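Local coordinates for YfdX protein (Salmonella enterica I, PDB 6A02) that probably plays a dual part in antibiotic stress and virulence of Salmonella Typhi, by a molecular mechanism that is not established, at residues 10-15 with 111-116; 76-81 with 168-173; 33-38 with 153-158; 25-30 with 44-49; 140-145 with 159-164. All blocks are in the same frame, centred on the assembly; numbering follows the deposited sequence.

Interaction 1. Residues 10-15 with 111-116; sequences VTLNND and GDKKGT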
# COMPACT_ATOMS: atom_id res chain seq x y z
N VAL A 10 0.67 -11.41 20.52
CA VAL A 10 1.95 -12.05 20.23
C VAL A 10 2.01 -12.49 18.77
O VAL A 10 0.98 -12.77 18.14
CB VAL A 10 2.26 -13.25 21.15
CG1 VAL A 10 2.33 -12.80 22.61
CG2 VAL A 10 1.22 -14.34 20.99
N THR A 11 3.22 -12.59 18.25
CA THR A 11 3.46 -13.11 16.92
C THR A 11 3.31 -14.64 16.91
O THR A 11 3.08 -15.28 17.94
CB THR A 11 4.86 -12.75 16.45
OG1 THR A 11 5.82 -13.47 17.24
CG2 THR A 11 5.12 -11.25 16.57
N LEU A 12 3.46 -15.23 15.72
CA LEU A 12 3.39 -16.69 15.61
C LEU A 12 4.46 -17.36 16.46
O LEU A 12 4.24 -18.47 16.96
CB LEU A 12 3.51 -17.13 14.15
CG LEU A 12 2.37 -16.70 13.22
CD1 LEU A 12 2.67 -17.09 11.78
CD2 LEU A 12 1.04 -17.29 13.68
N ASN A 13 5.61 -16.71 16.63
CA ASN A 13 6.70 -17.22 17.46
C ASN A 13 6.60 -16.78 18.91
O ASN A 13 7.57 -16.94 19.66
CB ASN A 13 8.05 -16.78 16.89
CG ASN A 13 8.58 -17.71 15.84
OD1 ASN A 13 8.39 -17.48 14.65
ND2 ASN A 13 9.25 -18.78 16.28
N ASN A 14 5.46 -16.21 19.32
CA ASN A 14 5.16 -15.85 20.70
C ASN A 14 5.94 -14.63 21.19
O ASN A 14 6.12 -14.46 22.40
CB ASN A 14 5.32 -17.02 21.68
CG ASN A 14 4.45 -18.21 21.31
OD1 ASN A 14 3.29 -18.06 20.93
ND2 ASN A 14 5.02 -19.41 21.41
N ASP A 15 6.39 -13.77 20.28
CA ASP A 15 7.02 -12.51 20.68
C ASP A 15 5.95 -11.43 20.83
O ASP A 15 5.00 -11.38 20.05
CB ASP A 15 8.05 -12.10 19.63
CG ASP A 15 9.14 -13.15 19.45
OD1 ASP A 15 9.68 -13.60 20.48
OD2 ASP A 15 9.41 -13.53 18.30
N GLY A 111 -5.01 -25.36 18.50
CA GLY A 111 -3.98 -24.43 18.93
C GLY A 111 -2.58 -24.80 18.50
O GLY A 111 -1.61 -24.27 19.04
N ASP A 112 -2.46 -25.69 17.51
CA ASP A 112 -1.19 -26.26 17.09
C ASP A 112 -0.68 -25.45 15.90
O ASP A 112 -0.98 -25.77 14.75
CB ASP A 112 -1.42 -27.72 16.70
CG ASP A 112 -0.15 -28.44 16.31
OD1 ASP A 112 0.93 -27.83 16.28
OD2 ASP A 112 -0.26 -29.65 16.00
N LYS A 113 0.11 -24.42 16.19
CA LYS A 113 0.57 -23.53 15.12
C LYS A 113 1.42 -24.28 14.10
O LYS A 113 1.21 -24.17 12.89
CB LYS A 113 1.36 -22.35 15.68
CG LYS A 113 0.61 -21.47 16.65
CD LYS A 113 1.43 -20.22 16.95
CE LYS A 113 1.16 -19.68 18.35
NZ LYS A 113 1.82 -18.35 18.58
N LYS A 114 2.40 -25.05 14.58
CA LYS A 114 3.26 -25.80 13.68
C LYS A 114 2.46 -26.80 12.85
O LYS A 114 2.68 -26.92 11.63
CB LYS A 114 4.37 -26.50 14.47
CG LYS A 114 5.20 -27.49 13.67
CD LYS A 114 6.28 -26.80 12.85
CE LYS A 114 7.13 -27.82 12.11
NZ LYS A 114 7.96 -28.64 13.04
N GLY A 115 1.53 -27.51 13.48
CA GLY A 115 0.69 -28.43 12.73
C GLY A 115 -0.19 -27.72 11.72
O GLY A 115 -0.50 -28.28 10.67
N THR A 116 -0.61 -26.49 12.03
CA THR A 116 -1.39 -25.70 11.07
C THR A 116 -0.56 -25.38 9.84
O THR A 116 -1.00 -25.59 8.70
CB THR A 116 -1.89 -24.42 11.74
OG1 THR A 116 -2.75 -24.77 12.83
CG2 THR A 116 -2.66 -23.56 10.75
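Lys113 reaches out from the first turn of helix 113-122 and brings its amine to a turn made by Thr11 to Asn14, a worked example of a lysine gathering neutral oxygens. Its CG lies beside the backbone N (chi1 -60°) and the extended chain beyond CG carries the amine across to the turn, while Lys113 CD passes 3.3 Å from Leu12 O. Lys113 NZ donates to Leu12 O at 2.9 Å and to Asn14 OD1 at 2.8 Å. Neither oxygen is met in the plane of its carbonyl group: the amine stands above the plane by 51° at Leu12 O and by 39° at Asn14 OD1. The Asn14 side chain, running at a slant to the lysine, bends in from the flank of the turn. Leu12 CD2 approaches the aliphatic part of the lysine only loosely, 4.4 Å from Lys113 CD. Each partner is braced from within. The type I turn is closed by Asn14 N to Thr11 O, and Asp15 N donates to Thr11 OG1. On the other side Asp112 caps the helix, its OD1 taking Gly115 N at 2.9 Å, just after Gly111 has ended the preceding helix in a Schellman motif. Asn37 of the second subunit supplies a further oxygen to the same amine, and Arg39 of that subunit packs on Lys113. Three neutral oxygens, one backbone and two side-chain amide, grip the amine, consistent with a charged ammonium stabilised by dipoles, and one lysine thereby ties the N-terminal turn, a distant helix and a neighbouring subunit together.

Interaction 2. Residues 76-81 with 168-173; sequences DHYIRI and GIVVDS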
# COMPACT_ATOMS: atom_id res chain seq x y z
N ASP A 76 18.96 3.09 18.49
CA ASP A 76 17.53 2.85 18.42
C ASP A 76 17.26 1.38 18.10
O ASP A 76 18.16 0.61 17.74
CB ASP A 76 16.91 3.76 17.36
CG ASP A 76 15.43 4.02 17.58
OD1 ASP A 76 14.84 3.45 18.51
OD2 ASP A 76 14.87 4.81 16.79
N HIS A 77 15.99 1.01 18.21
CA HIS A 77 15.55 -0.35 17.91
C HIS A 77 14.17 -0.29 17.31
O HIS A 77 13.36 0.58 17.65
CB HIS A 77 15.51 -1.20 19.18
CG HIS A 77 16.84 -1.35 19.86
ND1 HIS A 77 17.72 -2.36 19.54
CD2 HIS A 77 17.44 -0.59 20.80
CE1 HIS A 77 18.81 -2.23 20.28
NE2 HIS A 77 18.67 -1.17 21.05
N TYR A 78 13.89 -1.24 16.42
CA TYR A 78 12.54 -1.44 15.93
C TYR A 78 11.73 -2.25 16.93
O TYR A 78 12.23 -3.23 17.50
CB TYR A 78 12.58 -2.22 14.62
CG TYR A 78 12.86 -1.37 13.41
CD1 TYR A 78 11.87 -0.54 12.89
CD2 TYR A 78 14.09 -1.42 12.77
CE1 TYR A 78 12.10 0.24 11.78
CE2 TYR A 78 14.34 -0.65 11.63
CZ TYR A 78 13.34 0.19 11.15
OH TYR A 78 13.58 0.96 10.03
N ILE A 79 10.47 -1.85 17.13
CA ILE A 79 9.52 -2.62 17.92
C ILE A 79 8.35 -3.07 17.06
O ILE A 79 7.95 -2.40 16.09
CB ILE A 79 9.00 -1.86 19.17
CG1 ILE A 79 8.29 -0.57 18.77
CG2 ILE A 79 10.14 -1.62 20.19
CD1 ILE A 79 7.36 -0.03 19.88
N ARG A 80 7.78 -4.21 17.43
CA ARG A 80 6.62 -4.79 16.75
C ARG A 80 5.34 -4.10 17.18
O ARG A 80 5.07 -3.98 18.38
CB ARG A 80 6.51 -6.28 17.10
CG ARG A 80 7.63 -7.14 16.54
CD ARG A 80 7.51 -8.60 17.00
NE ARG A 80 7.74 -8.67 18.44
CZ ARG A 80 8.94 -8.85 18.99
NH1 ARG A 80 10.02 -9.03 18.24
NH2 ARG A 80 9.05 -8.87 20.32
N ILE A 81 4.53 -3.67 16.21
CA ILE A 81 3.24 -3.05 16.51
C ILE A 81 2.05 -3.78 15.91
O ILE A 81 0.91 -3.49 16.30
CB ILE A 81 3.20 -1.55 16.15
CG1 ILE A 81 3.16 -1.33 14.64
CG2 ILE A 81 4.37 -0.82 16.78
CD1 ILE A 81 2.89 0.11 14.23
N GLY A 168 7.98 5.96 8.60
CA GLY A 168 8.95 5.09 9.23
C GLY A 168 8.43 3.71 9.57
O GLY A 168 9.22 2.85 9.98
N ILE A 169 7.13 3.48 9.42
CA ILE A 169 6.59 2.13 9.58
C ILE A 169 7.15 1.24 8.47
O ILE A 169 7.07 1.58 7.28
CB ILE A 169 5.06 2.15 9.50
CG1 ILE A 169 4.46 2.98 10.64
CG2 ILE A 169 4.53 0.74 9.49
CD1 ILE A 169 2.99 3.26 10.45
N VAL A 170 7.70 0.09 8.85
CA VAL A 170 8.16 -0.89 7.88
C VAL A 170 7.44 -2.20 8.14
O VAL A 170 6.91 -2.44 9.22
CB VAL A 170 9.69 -1.10 7.89
CG1 VAL A 170 10.41 0.23 7.67
CG2 VAL A 170 10.14 -1.75 9.19
N VAL A 171 7.42 -3.06 7.13
CA VAL A 171 6.77 -4.36 7.24
C VAL A 171 7.81 -5.42 6.92
O VAL A 171 8.27 -5.51 5.77
CB VAL A 171 5.55 -4.48 6.33
CG1 VAL A 171 4.94 -5.88 6.44
CG2 VAL A 171 4.50 -3.42 6.68
N ASP A 172 8.18 -6.21 7.92
CA ASP A 172 9.05 -7.36 7.74
C ASP A 172 8.16 -8.56 7.45
O ASP A 172 7.43 -9.03 8.34
CB ASP A 172 9.85 -7.61 9.01
CG ASP A 172 10.95 -8.65 8.84
OD1 ASP A 172 10.76 -9.60 8.05
OD2 ASP A 172 12.00 -8.52 9.49
N SER A 173 8.20 -9.05 6.22
CA SER A 173 7.43 -10.23 5.83
C SER A 173 8.38 -11.42 5.84
O SER A 173 9.37 -11.43 5.10
CB SER A 173 6.83 -10.02 4.44
OG SER A 173 5.94 -8.92 4.43
O HOH W 1 11.85 2.94 9.59
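Tyr78 and Val170 meet through their first torsions: the tyrosine places CG beside its backbone N (chi1 -82°), which carries the ring toward segment 168-173, and Val170 CG1 lies beside the backbone N (chi1 -56°), which leaves CG2 between N and the carbonyl carbon, facing that ring. The two side chains cross at about a right angle. Val170 CG2 lies 3.8 Å from Tyr78 CE1, approaching the ring obliquely, while Val170 CG1 comes to 4.0 Å from Tyr78 OH. The phenol thus has an apolar partner beside CE1 and a polar one at its hydroxyl. A water in the plane of the ring stands 2.7 Å from Tyr78 OH and donates to Gly168 O, also at 2.7 Å, bridging the hydroxyl to the turn before strand 170-175. No direct hydrogen bond joins the two segments, a useful reminder that strands of one sheet need not be paired. Strand 125-135 runs between them, antiparallel to both, and strands 77-89 and 170-175 form the two outer members of the sheet within this chain. Ile128 of the third subunit packs on Tyr78, and Ser173 of that subunit on Val170. Helix 19-36 lies against Ile81 and Ile169, with Met25 touching both.

Interaction 3. Residues 33-38 with 153-158; sequences FELFNG and GKYYQA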
# COMPACT_ATOMS: atom_id res chain seq x y z
N PHE A 33 -4.18 14.76 10.47
CA PHE A 33 -5.38 15.16 9.75
C PHE A 33 -6.03 16.37 10.40
O PHE A 33 -6.48 17.30 9.71
CB PHE A 33 -6.39 14.01 9.69
CG PHE A 33 -7.70 14.40 9.07
CD1 PHE A 33 -7.82 14.52 7.69
CD2 PHE A 33 -8.79 14.72 9.86
CE1 PHE A 33 -9.03 14.92 7.11
CE2 PHE A 33 -10.00 15.12 9.28
CZ PHE A 33 -10.11 15.22 7.91
N GLU A 34 -6.09 16.38 11.74
CA GLU A 34 -6.78 17.48 12.42
C GLU A 34 -6.08 18.82 12.23
O GLU A 34 -6.73 19.87 12.31
CB GLU A 34 -7.01 17.14 13.89
CG GLU A 34 -7.93 15.95 14.12
CD GLU A 34 -9.36 16.16 13.62
OE1 GLU A 34 -9.69 17.28 13.17
OE2 GLU A 34 -10.15 15.20 13.69
N LEU A 35 -4.76 18.82 11.97
CA LEU A 35 -4.09 20.07 11.63
C LEU A 35 -4.70 20.70 10.38
O LEU A 35 -5.04 21.90 10.37
CB LEU A 35 -2.59 19.83 11.41
CG LEU A 35 -1.79 19.36 12.62
CD1 LEU A 35 -0.38 18.96 12.20
CD2 LEU A 35 -1.77 20.43 13.70
N PHE A 36 -4.86 19.91 9.32
CA PHE A 36 -5.45 20.40 8.09
C PHE A 36 -6.95 20.66 8.23
O PHE A 36 -7.52 21.44 7.46
CB PHE A 36 -5.19 19.41 6.95
CG PHE A 36 -3.74 19.29 6.59
CD1 PHE A 36 -3.19 20.13 5.63
CD2 PHE A 36 -2.92 18.36 7.21
CE1 PHE A 36 -1.85 20.04 5.30
CE2 PHE A 36 -1.57 18.25 6.87
CZ PHE A 36 -1.04 19.10 5.91
N ASN A 37 -7.59 19.99 9.18
CA ASN A 37 -9.02 20.11 9.43
C ASN A 37 -9.37 21.32 10.29
O ASN A 37 -10.52 21.45 10.73
CB ASN A 37 -9.52 18.82 10.08
CG ASN A 37 -11.01 18.60 9.91
OD1 ASN A 37 -11.62 19.06 8.94
ND2 ASN A 37 -11.62 17.88 10.86
N GLY A 38 -8.39 22.19 10.56
CA GLY A 38 -8.65 23.37 11.36
C GLY A 38 -8.95 23.09 12.82
O GLY A 38 -9.60 23.91 13.48
N GLY A 153 3.13 27.18 17.23
CA GLY A 153 2.30 27.60 16.12
C GLY A 153 2.78 27.15 14.76
O GLY A 153 2.22 27.60 13.75
N LYS A 154 3.78 26.27 14.69
CA LYS A 154 4.34 25.81 13.41
C LYS A 154 3.67 24.50 12.99
O LYS A 154 4.27 23.42 12.99
CB LYS A 154 5.85 25.66 13.52
CG LYS A 154 6.58 26.99 13.73
CD LYS A 154 8.09 26.78 13.85
CE LYS A 154 8.80 28.10 14.12
NZ LYS A 154 9.99 27.89 14.97
N TYR A 155 2.39 24.63 12.62
CA TYR A 155 1.53 23.47 12.44
C TYR A 155 1.92 22.66 11.21
O TYR A 155 1.97 21.43 11.28
CB TYR A 155 0.07 23.89 12.39
CG TYR A 155 -0.37 24.62 13.63
CD1 TYR A 155 -0.43 23.96 14.85
CD2 TYR A 155 -0.72 25.96 13.59
CE1 TYR A 155 -0.83 24.63 16.00
CE2 TYR A 155 -1.12 26.63 14.72
CZ TYR A 155 -1.17 25.96 15.92
OH TYR A 155 -1.56 26.62 17.07
N TYR A 156 2.17 23.32 10.08
CA TYR A 156 2.58 22.58 8.89
C TYR A 156 3.85 21.78 9.15
O TYR A 156 3.96 20.61 8.75
CB TYR A 156 2.81 23.54 7.72
CG TYR A 156 2.95 22.79 6.42
CD1 TYR A 156 1.82 22.35 5.74
CD2 TYR A 156 4.20 22.53 5.87
CE1 TYR A 156 1.93 21.65 4.54
CE2 TYR A 156 4.32 21.83 4.67
CZ TYR A 156 3.18 21.40 4.02
OH TYR A 156 3.28 20.71 2.83
N GLN A 157 4.81 22.38 9.84
CA GLN A 157 6.06 21.69 10.14
C GLN A 157 5.82 20.51 11.08
O GLN A 157 6.45 19.46 10.94
CB GLN A 157 7.06 22.67 10.77
CG GLN A 157 7.45 23.83 9.84
CD GLN A 157 6.60 25.08 10.02
OE1 GLN A 157 5.38 25.01 10.18
NE2 GLN A 157 7.25 26.24 9.98
N ALA A 158 4.90 20.67 12.04
CA ALA A 158 4.51 19.53 12.87
C ALA A 158 3.93 18.41 12.02
O ALA A 158 4.24 17.23 12.23
CB ALA A 158 3.50 19.97 13.93
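Leu35 divides its two methyls over the start of helix 155-167. Leu35 CD1 presses against the backbone, 3.5 Å from Tyr155 O, and also nears Ala158 CB at 4.4 Å. Leu35 CD2 lies 3.9 Å from Tyr155 CD1, meeting the ring at a slant. The second pair is aromatic. Phe36 directs its edge at Tyr156, with Phe36 CZ 4.1 Å from Tyr156 CE1, and the tyrosine ring receives it obliquely. Tyr156 leaves the helix pointing away from its partner, but with CG anti to the backbone N (chi1 -168°) the ring swings back to meet the phenylalanine.

Around this first shell lie the helix ends. Gly153, at positive phi, ends the preceding helix in a Schellman motif, and its carbonyl carbon sits 3.8 Å above one face of the Tyr155 ring, toward the rim, where it probably helps to place that ring. Helix 19-36 closes in a similar manner at Gly38, and there Asn37 ND2 donates to Glu34 OE1 at 3.1 Å. The hydroxyl of Tyr156 is bonded to Glu89 of the second subunit, so an otherwise apolar cluster has its polar end satisfied across the interface. Helix 40-54 touches both helix ends, Ala43 meeting Leu35 and Thr40 meeting Tyr155, while Leu149 and Met150 of helix 136-151 pack on Ala158 at the start of helix 155-167.

Interaction 4. Residues 25-30 with 44-49; sequences MRDIGM and EQLAAQ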
# COMPACT_ATOMS: atom_id res chain seq x y z
N MET A 25 0.49 5.13 16.82
CA MET A 25 0.59 5.44 15.39
C MET A 25 -0.76 5.86 14.83
O MET A 25 -0.83 6.75 13.97
CB MET A 25 1.14 4.23 14.63
CG MET A 25 2.56 3.83 15.02
SD MET A 25 3.71 5.23 15.09
CE MET A 25 3.66 5.77 13.39
N ARG A 26 -1.84 5.23 15.30
CA ARG A 26 -3.18 5.65 14.90
C ARG A 26 -3.43 7.09 15.34
O ARG A 26 -3.92 7.92 14.55
CB ARG A 26 -4.19 4.67 15.51
CG ARG A 26 -5.61 5.13 15.59
CD ARG A 26 -6.22 5.43 14.25
NE ARG A 26 -7.67 5.56 14.38
CZ ARG A 26 -8.46 6.03 13.42
NH1 ARG A 26 -7.94 6.44 12.28
NH2 ARG A 26 -9.77 6.11 13.63
N ASP A 27 -3.04 7.43 16.57
CA ASP A 27 -3.22 8.80 17.06
C ASP A 27 -2.40 9.80 16.26
O ASP A 27 -2.85 10.93 16.02
CB ASP A 27 -2.83 8.88 18.54
CG ASP A 27 -3.80 8.16 19.45
OD1 ASP A 27 -4.89 7.75 18.98
OD2 ASP A 27 -3.46 8.03 20.65
N ILE A 28 -1.19 9.41 15.84
CA ILE A 28 -0.32 10.28 15.04
C ILE A 28 -0.99 10.64 13.71
O ILE A 28 -0.98 11.80 13.28
CB ILE A 28 1.05 9.61 14.84
CG1 ILE A 28 1.88 9.70 16.12
CG2 ILE A 28 1.82 10.21 13.68
CD1 ILE A 28 3.09 8.80 16.09
N GLY A 29 -1.58 9.65 13.04
CA GLY A 29 -2.28 9.93 11.80
C GLY A 29 -3.48 10.84 11.99
O GLY A 29 -3.71 11.76 11.20
N MET A 30 -4.28 10.59 13.03
CA MET A 30 -5.44 11.43 13.29
C MET A 30 -5.00 12.85 13.64
O MET A 30 -5.62 13.83 13.21
CB MET A 30 -6.29 10.84 14.41
CG MET A 30 -6.95 9.50 14.06
SD MET A 30 -8.13 8.94 15.30
CE MET A 30 -8.96 10.51 15.54
N GLU A 44 -3.22 18.56 18.96
CA GLU A 44 -2.32 18.50 20.10
C GLU A 44 -2.74 17.44 21.10
O GLU A 44 -1.89 16.73 21.65
CB GLU A 44 -2.23 19.88 20.77
CG GLU A 44 -1.58 20.92 19.88
CD GLU A 44 -1.50 22.28 20.52
OE1 GLU A 44 -1.95 22.41 21.68
OE2 GLU A 44 -1.00 23.22 19.85
N GLN A 45 -4.06 17.31 21.34
CA GLN A 45 -4.55 16.29 22.25
C GLN A 45 -4.18 14.89 21.77
O GLN A 45 -3.75 14.04 22.55
CB GLN A 45 -6.07 16.39 22.41
CG GLN A 45 -6.56 17.62 23.18
CD GLN A 45 -8.08 17.67 23.29
OE1 GLN A 45 -8.80 17.25 22.39
NE2 GLN A 45 -8.56 18.16 24.43
N LEU A 46 -4.32 14.65 20.46
CA LEU A 46 -4.03 13.33 19.91
C LEU A 46 -2.53 13.04 19.94
O LEU A 46 -2.12 11.92 20.27
CB LEU A 46 -4.57 13.26 18.48
CG LEU A 46 -6.09 13.21 18.39
CD1 LEU A 46 -6.56 13.64 17.02
CD2 LEU A 46 -6.60 11.81 18.70
N ALA A 47 -1.70 14.04 19.62
CA ALA A 47 -0.26 13.85 19.69
C ALA A 47 0.20 13.66 21.13
O ALA A 47 1.11 12.87 21.39
CB ALA A 47 0.47 15.02 19.02
N ALA A 48 -0.44 14.35 22.07
CA ALA A 48 -0.11 14.16 23.48
C ALA A 48 -0.45 12.75 23.93
O ALA A 48 0.30 12.14 24.70
CB ALA A 48 -0.83 15.19 24.34
N GLN A 49 -1.57 12.20 23.46
CA GLN A 49 -1.88 10.82 23.79
C GLN A 49 -0.84 9.87 23.21
O GLN A 49 -0.40 8.93 23.88
CB GLN A 49 -3.28 10.43 23.32
CG GLN A 49 -4.45 11.18 23.96
CD GLN A 49 -5.78 10.90 23.28
OE1 GLN A 49 -5.84 10.23 22.25
NE2 GLN A 49 -6.86 11.40 23.86
O HOH W 2 -7.72 8.55 20.35
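Asp27 and Met30 pack against Leu46 and Gln49 where successive helices 19-36 and 40-54 meet, a helix-to-helix contact apolar at Met30 and Leu46 and polar at Asp27 and Gln49. The short segments run nearly antiparallel, at 161°, with axes 8.1 Å apart at closest approach. The backbones trade approaches: Asp27 CB comes to 3.6 Å from Leu46 O, and Leu46 CB to 3.8 Å from Asp27 O. Leu46 then reaches along the partner helix, where its CD1 methyl rests 3.8 Å from Met30 CB.

Toward the exposed Gln49 two acceptors come close, Asp27 OD2 lying 3.6 Å from Gln49 OE1. The two side chains cross at about a right angle, with carboxylate and amide planes 56° apart. A water donating to both Asp27 OD1 and Gln49 OE1 may relieve this pairing, though Gln49 is modelled in two conformers and the bridge is doubtful. Gln23 donates through NE2 to Asp27 OD1 and so helps to orient the carboxylate. Ile28 and Ala47 point away from this interface and meet Val143 and Leu147 of helix 136-151. Such a close antiparallel pair, joined by a short turn and backed by a further helix pair, is the helical hairpin of an antiparallel four-helix bundle.

Interaction 5. Residues 140-145 with 159-164; sequences RKDVTT and GLLLKS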
# COMPACT_ATOMS: atom_id res chain seq x y z
N ARG A 140 9.40 8.40 18.94
CA ARG A 140 9.23 9.25 20.12
C ARG A 140 9.67 10.68 19.83
O ARG A 140 8.96 11.64 20.16
CB ARG A 140 10.03 8.70 21.30
CG ARG A 140 9.39 7.52 21.98
CD ARG A 140 10.38 6.88 22.93
NE ARG A 140 9.76 5.86 23.77
CZ ARG A 140 10.44 5.03 24.54
NH1 ARG A 140 11.77 5.09 24.57
NH2 ARG A 140 9.80 4.13 25.29
N LYS A 141 10.84 10.83 19.19
CA LYS A 141 11.36 12.16 18.90
C LYS A 141 10.45 12.91 17.93
O LYS A 141 10.21 14.11 18.11
CB LYS A 141 12.78 12.08 18.36
CG LYS A 141 13.43 13.44 18.11
CD LYS A 141 14.89 13.29 17.71
CE LYS A 141 15.52 14.64 17.36
NZ LYS A 141 16.87 14.46 16.75
N ASP A 142 9.93 12.23 16.90
CA ASP A 142 8.98 12.88 16.00
C ASP A 142 7.78 13.43 16.76
O ASP A 142 7.34 14.56 16.51
CB ASP A 142 8.48 11.89 14.94
CG ASP A 142 9.54 11.48 13.92
OD1 ASP A 142 10.58 12.17 13.79
OD2 ASP A 142 9.29 10.46 13.23
N VAL A 143 7.23 12.65 17.69
CA VAL A 143 6.02 13.07 18.39
C VAL A 143 6.31 14.25 19.31
O VAL A 143 5.60 15.26 19.30
CB VAL A 143 5.38 11.90 19.15
CG1 VAL A 143 4.18 12.39 19.97
CG2 VAL A 143 4.95 10.85 18.17
N THR A 144 7.36 14.13 20.12
CA THR A 144 7.68 15.20 21.06
C THR A 144 8.03 16.48 20.32
O THR A 144 7.60 17.57 20.72
CB THR A 144 8.82 14.77 21.98
OG1 THR A 144 8.39 13.65 22.76
CG2 THR A 144 9.20 15.91 22.91
N THR A 145 8.80 16.36 19.24
CA THR A 145 9.16 17.55 18.47
C THR A 145 7.94 18.14 17.77
O THR A 145 7.79 19.36 17.72
CB THR A 145 10.29 17.23 17.49
OG1 THR A 145 11.38 16.63 18.19
CG2 THR A 145 10.78 18.51 16.83
N GLY A 159 3.08 18.76 11.05
CA GLY A 159 2.49 17.76 10.18
C GLY A 159 3.53 16.98 9.41
O GLY A 159 3.39 15.76 9.21
N LEU A 160 4.59 17.65 8.97
CA LEU A 160 5.68 16.96 8.28
C LEU A 160 6.33 15.91 9.17
O LEU A 160 6.66 14.81 8.71
CB LEU A 160 6.73 17.97 7.84
CG LEU A 160 6.36 18.98 6.76
CD1 LEU A 160 7.53 19.95 6.58
CD2 LEU A 160 6.03 18.29 5.44
N LEU A 161 6.53 16.23 10.46
CA LEU A 161 7.14 15.26 11.37
C LEU A 161 6.19 14.10 11.67
O LEU A 161 6.63 12.95 11.79
CB LEU A 161 7.53 15.94 12.67
CG LEU A 161 8.91 16.56 12.71
CD1 LEU A 161 9.11 17.14 14.09
CD2 LEU A 161 9.97 15.52 12.42
N LEU A 162 4.90 14.38 11.81
CA LEU A 162 3.94 13.29 11.99
C LEU A 162 3.92 12.37 10.78
O LEU A 162 3.85 11.14 10.92
CB LEU A 162 2.55 13.87 12.28
CG LEU A 162 2.44 14.69 13.56
CD1 LEU A 162 1.06 15.29 13.64
CD2 LEU A 162 2.73 13.84 14.79
N LYS A 163 3.99 12.95 9.57
CA LYS A 163 4.04 12.12 8.36
C LYS A 163 5.31 11.30 8.32
O LYS A 163 5.28 10.11 7.96
CB LYS A 163 3.92 13.02 7.12
CG LYS A 163 3.85 12.23 5.79
CD LYS A 163 2.66 11.27 5.81
CE LYS A 163 2.46 10.56 4.46
NZ LYS A 163 1.20 9.75 4.47
N SER A 164 6.44 11.91 8.68
CA SER A 164 7.71 11.18 8.74
C SER A 164 7.62 9.99 9.69
O SER A 164 8.11 8.90 9.38
CB SER A 164 8.83 12.11 9.18
OG SER A 164 10.05 11.40 9.21
O HOH W 3 10.77 9.86 11.32
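Helix segments 140-145 and 159-164 run antiparallel at 161°, their axes approaching to 8.7 Å, and Asp142 stands beside Leu161 with 5.5 Å between their CA atoms. This is the second helical hairpin of the four-helix bundle, made by helices 136-151 and 155-167 with a tight turn between them, and it illustrates how a leucine and an aspartate can share the centre of such an interface. Leu161 spreads its two methyls along the opposing helix. Leu161 CD2 meets the carboxylate, 3.7 Å from Asp142 OD1, while CD1 is directed at the threonine one turn further on. The aspartate lies across the backbone of its partner too, with Asp142 CB 3.8 Å from Leu161 O.

The other carboxylate oxygen faces Ser164, too distant for a direct bond; a water stands between, 2.7 Å from Ser164 OG, but its approach to Asp142 OD2 is so short that this bridge is doubtful in detail. Inward, Val143 and Leu162 both pack on Ile28 of helix 19-36. Outward, the third subunit brings Tyr91 onto Thr145 and Glu89 onto Leu161. Thr145 is fixed by its own helix: OG1, beside the backbone N (chi1 -53°), donates to Lys141 O, which Thr145 N reaches from the opposite face of the carbonyl plane. That rotation leaves the threonine methyl turned to the leucine, where Thr145 CG2 and Leu161 CD1 are pressed to a tight 3.5 Å.

How the interactions relate
Starting at the N terminus, interaction 1 closes a long loop from the first turn to helix 113-122. Interaction 4 falls within that loop as a local hairpin, completed before interaction 2 opens on strand 77-89. Interaction 2 crosses interaction 1 and encloses interaction 5, the later hairpin. Interaction 3 crosses all four, fastening the end of helix 19-36 to helix 155-167. Interactions 3, 4 and 5 lie within about 12 Å of one another, centre to centre, and touch, so the two hairpins form one bundle. Met25 links interactions 4 and 2, helix to sheet; Arg80 touches Thr11 and Asp15, joining sheet to N-terminal turn. The centre of interaction 1 lies about 42 Å from that of interaction 3.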